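Local atomic coordinates of putative effector, AYWB SAP54-like protein ('Echinacea purpurea' witches'-broom phytoplasma, PDB entry 6INR), a protein that causes phyllody as a phytoplasmal effector, probably by binding MADS transcription factors of the host plant. Residues Y35-K40 with D72-Q77. Residues are numbered along the deposited sequence; the frame is centred on the assembly and turned at random.
Sequences YDNATK and DNQKEQ
Asn37 on helix 16-49 and Gln74 on helix 55-84 meet through their side-chain amides, the one place where 35-40 and 72-77 touch. Along 72-77, the backbone bond from Glu76 N to Asp72 O, 3.2 Å long, is one of the ordinary helical bonds around Gln74, which projects toward the other helix. Its CG lies opposite its own carbonyl carbon and beside the backbone N (chi1 -62°), and the extended chain beyond carries OE1 across to Asn37, where ND2 donates to it at 3.0 Å. OE1, not NE2, takes the bond; Gln74 NE2 lies 3.4 Å from Asn37 ND2, a donor beside a donor. OE1 lies in the amide plane of Asn37, yet the bond is bent, 137° at the hydrogen. The two side chains cross at about a right angle, but their amide planes are only 24° apart. The modelled chain is an antiparallel α-helical hairpin, helices 16-49 and 55-84 joined by a short loop, and this bond spans its interface near the centre of the molecule, where the CA atoms of Asn37 and Gln74 are 10.0 Å apart. Asn37, which is buried, also touches Tyr67, Leu70 and Ile71 of helix 55-84. Gln74 in turn rests on Leu30, Lys33 and Ile34 of helix 16-49. Just under a turn on, Gln77 touches Leu30, which Gln74 also meets.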
ATOM      1  N   TYR A  35       0.450  -5.076  -0.882  1.00 18.65           N
ATOM      2  CA  TYR A  35       0.984  -6.168  -1.735  1.00 17.86           C
ATOM      3  C   TYR A  35       1.066  -5.759  -3.195  1.00 17.34           C
ATOM      4  O   TYR A  35       2.048  -6.007  -3.848  1.00 17.06           O
ATOM      5  CB  TYR A  35       0.159  -7.443  -1.611  1.00 18.08           C
ATOM      6  CG  TYR A  35       0.761  -8.607  -2.391  1.00 17.54           C
ATOM      7  CD1 TYR A  35       0.513  -8.762  -3.743  1.00 17.51           C
ATOM      8  CD2 TYR A  35       1.569  -9.545  -1.772  1.00 17.51           C
ATOM      9  CE1 TYR A  35       1.054  -9.819  -4.454  1.00 16.94           C
ATOM     10  CE2 TYR A  35       2.107 -10.612  -2.478  1.00 17.32           C
ATOM     11  CZ  TYR A  35       1.837 -10.754  -3.812  1.00 16.93           C
ATOM     12  OH  TYR A  35       2.410 -11.809  -4.513  1.00 16.75           O
ATOM     13  N   ASP A  36       0.048  -5.083  -3.692  1.00 18.14           N
ATOM     14  CA  ASP A  36       0.022  -4.701  -5.118  1.00 19.57           C
ATOM     15  C   ASP A  36       0.952  -3.567  -5.396  1.00 19.09           C
ATOM     16  O   ASP A  36       1.522  -3.462  -6.485  1.00 19.39           O
ATOM     17  CB  ASP A  36      -1.369  -4.314  -5.605  1.00 21.54           C
ATOM     18  CG  ASP A  36      -2.340  -5.491  -5.590  1.00 26.19           C
ATOM     19  OD1 ASP A  36      -1.896  -6.677  -5.612  1.00 27.23           O
ATOM     20  OD2 ASP A  36      -3.575  -5.227  -5.517  1.00 32.35           O
ATOM     21  N   ASN A  37       1.069  -2.675  -4.425  1.00 18.95           N
ATOM     22  CA  ASN A  37       2.016  -1.554  -4.579  1.00 18.82           C
ATOM     23  C   ASN A  37       3.462  -2.086  -4.574  1.00 18.15           C
ATOM     24  O   ASN A  37       4.320  -1.635  -5.330  1.00 15.82           O
ATOM     25  CB  ASN A  37       1.826  -0.502  -3.502  1.00 18.90           C
ATOM     26  CG  ASN A  37       0.642   0.394  -3.768  1.00 18.71           C
ATOM     27  OD1 ASN A  37       0.341   0.745  -4.912  1.00 18.34           O
ATOM     28  ND2 ASN A  37      -0.018   0.811  -2.699  1.00 18.45           N
ATOM     29  N   ALA A  38       3.670  -3.107  -3.749  1.00 18.71           N
ATOM     30  CA  ALA A  38       4.964  -3.784  -3.637  1.00 19.62           C
ATOM     31  C   ALA A  38       5.316  -4.512  -4.913  1.00 21.05           C
ATOM     32  O   ALA A  38       6.478  -4.597  -5.300  1.00 24.05           O
ATOM     33  CB  ALA A  38       4.959  -4.770  -2.492  1.00 19.72           C
ATOM     34  N   THR A  39       4.300  -5.079  -5.531  1.00 21.80           N
ATOM     35  CA  THR A  39       4.407  -5.675  -6.865  1.00 21.40           C
ATOM     36  C   THR A  39       4.767  -4.608  -7.888  1.00 21.57           C
ATOM     37  O   THR A  39       5.623  -4.801  -8.730  1.00 22.41           O
ATOM     38  CB  THR A  39       3.068  -6.344  -7.254  1.00 20.98           C
ATOM     39  OG1 THR A  39       2.948  -7.557  -6.508  1.00 20.11           O
ATOM     40  CG2 THR A  39       2.963  -6.642  -8.744  1.00 20.02           C
ATOM     41  N   LYS A  40       4.088  -3.488  -7.809  1.00 23.54           N
ATOM     42  CA  LYS A  40       4.317  -2.377  -8.738  1.00 27.01           C
ATOM     43  C   LYS A  40       5.796  -1.988  -8.705  1.00 27.84           C
ATOM     44  O   LYS A  40       6.386  -1.638  -9.716  1.00 26.62           O
ATOM     45  CB  LYS A  40       3.484  -1.161  -8.327  1.00 30.21           C
ATOM     46  CG  LYS A  40       2.602  -0.568  -9.416  1.00 34.36           C
ATOM     47  CD  LYS A  40       3.404  -0.215 -10.652  1.00 37.72           C
ATOM     48  CE  LYS A  40       2.637   0.721 -11.573  1.00 38.87           C
ATOM     49  NZ  LYS A  40       3.408   0.987 -12.818  1.00 39.68           N
ATOM     50  N   ASP A  72       4.102   3.486   2.561  1.00 30.36           N
ATOM     51  CA  ASP A  72       4.517   4.012   3.867  1.00 32.31           C
ATOM     52  C   ASP A  72       3.340   4.435   4.698  1.00 29.53           C
ATOM     53  O   ASP A  72       3.266   4.103   5.868  1.00 26.49           O
ATOM     54  CB  ASP A  72       5.475   5.204   3.727  1.00 38.60           C
ATOM     55  CG  ASP A  72       6.946   4.776   3.701  1.00 44.32           C
ATOM     56  OD1 ASP A  72       7.293   3.791   4.402  1.00 48.26           O
ATOM     57  OD2 ASP A  72       7.754   5.415   2.982  1.00 51.18           O
ATOM     58  N   ASN A  73       2.434   5.182   4.070  1.00 30.73           N
ATOM     59  CA  ASN A  73       1.151   5.586   4.697  1.00 32.34           C
ATOM     60  C   ASN A  73       0.322   4.392   5.065  1.00 28.02           C
ATOM     61  O   ASN A  73      -0.244   4.327   6.139  1.00 24.49           O
ATOM     62  CB  ASN A  73       0.301   6.463   3.788  1.00 38.23           C
ATOM     63  CG  ASN A  73       0.974   7.753   3.466  1.00 44.97           C
ATOM     64  OD1 ASN A  73       0.925   8.697   4.255  1.00 55.68           O
ATOM     65  ND2 ASN A  73       1.668   7.790   2.331  1.00 48.79           N
ATOM     66  N   GLN A  74       0.256   3.448   4.136  1.00 26.04           N
ATOM     67  CA  GLN A  74      -0.640   2.302   4.292  1.00 24.52           C
ATOM     68  C   GLN A  74      -0.221   1.482   5.479  1.00 25.99           C
ATOM     69  O   GLN A  74      -1.062   0.999   6.224  1.00 26.50           O
ATOM     70  CB  GLN A  74      -0.702   1.475   3.021  1.00 22.70           C
ATOM     71  CG  GLN A  74      -1.262   2.325   1.905  1.00 20.61           C
ATOM     72  CD  GLN A  74      -1.214   1.680   0.565  1.00 18.99           C
ATOM     73  OE1 GLN A  74      -0.363   0.855   0.294  1.00 17.00           O
ATOM     74  NE2 GLN A  74      -2.157   2.064  -0.304  1.00 19.86           N
ATOM     75  N   LYS A  75       1.078   1.385   5.698  1.00 29.31           N
ATOM     76  CA  LYS A  75       1.563   0.689   6.905  1.00 32.64           C
ATOM     77  C   LYS A  75       1.257   1.495   8.166  1.00 32.64           C
ATOM     78  O   LYS A  75       0.976   0.959   9.232  1.00 33.18           O
ATOM     79  CB  LYS A  75       3.050   0.403   6.824  1.00 37.28           C
ATOM     80  CG  LYS A  75       3.440  -0.483   5.656  1.00 40.57           C
ATOM     81  CD  LYS A  75       4.720  -1.227   5.934  1.00 46.34           C
ATOM     82  CE  LYS A  75       5.913  -0.291   6.101  1.00 52.71           C
ATOM     83  NZ  LYS A  75       7.171  -1.048   6.386  1.00 56.78           N
ATOM     84  N   GLU A  76       1.281   2.801   8.022  1.00 36.30           N
ATOM     85  CA  GLU A  76       0.792   3.707   9.088  1.00 40.44           C
ATOM     86  C   GLU A  76      -0.683   3.420   9.435  1.00 38.24           C
ATOM     87  O   GLU A  76      -1.043   3.170  10.595  1.00 39.76           O
ATOM     88  CB  GLU A  76       0.904   5.184   8.654  1.00 48.36           C
ATOM     89  CG  GLU A  76       2.104   5.967   9.163  1.00 54.28           C
ATOM     90  CD  GLU A  76       1.911   7.478   8.981  1.00 63.02           C
ATOM     91  OE1 GLU A  76       1.942   7.945   7.814  1.00 63.86           O
ATOM     92  OE2 GLU A  76       1.710   8.198  10.000  1.00 62.28           O
ATOM     93  N   GLN A  77      -1.532   3.482   8.411  1.00 36.30           N
ATOM     94  CA  GLN A  77      -2.994   3.229   8.559  1.00 35.82           C
ATOM     95  C   GLN A  77      -3.225   1.895   9.162  1.00 31.82           C
ATOM     96  O   GLN A  77      -4.075   1.710   9.996  1.00 29.37           O
ATOM     97  CB  GLN A  77      -3.707   3.175   7.219  1.00 38.20           C
ATOM     98  CG  GLN A  77      -4.440   4.429   6.870  1.00 43.82           C
ATOM     99  CD  GLN A  77      -4.525   4.610   5.386  1.00 46.70           C
ATOM    100  OE1 GLN A  77      -5.251   3.907   4.678  1.00 50.81           O
ATOM    101  NE2 GLN A  77      -3.775   5.575   4.895  1.00 67.17           N
TER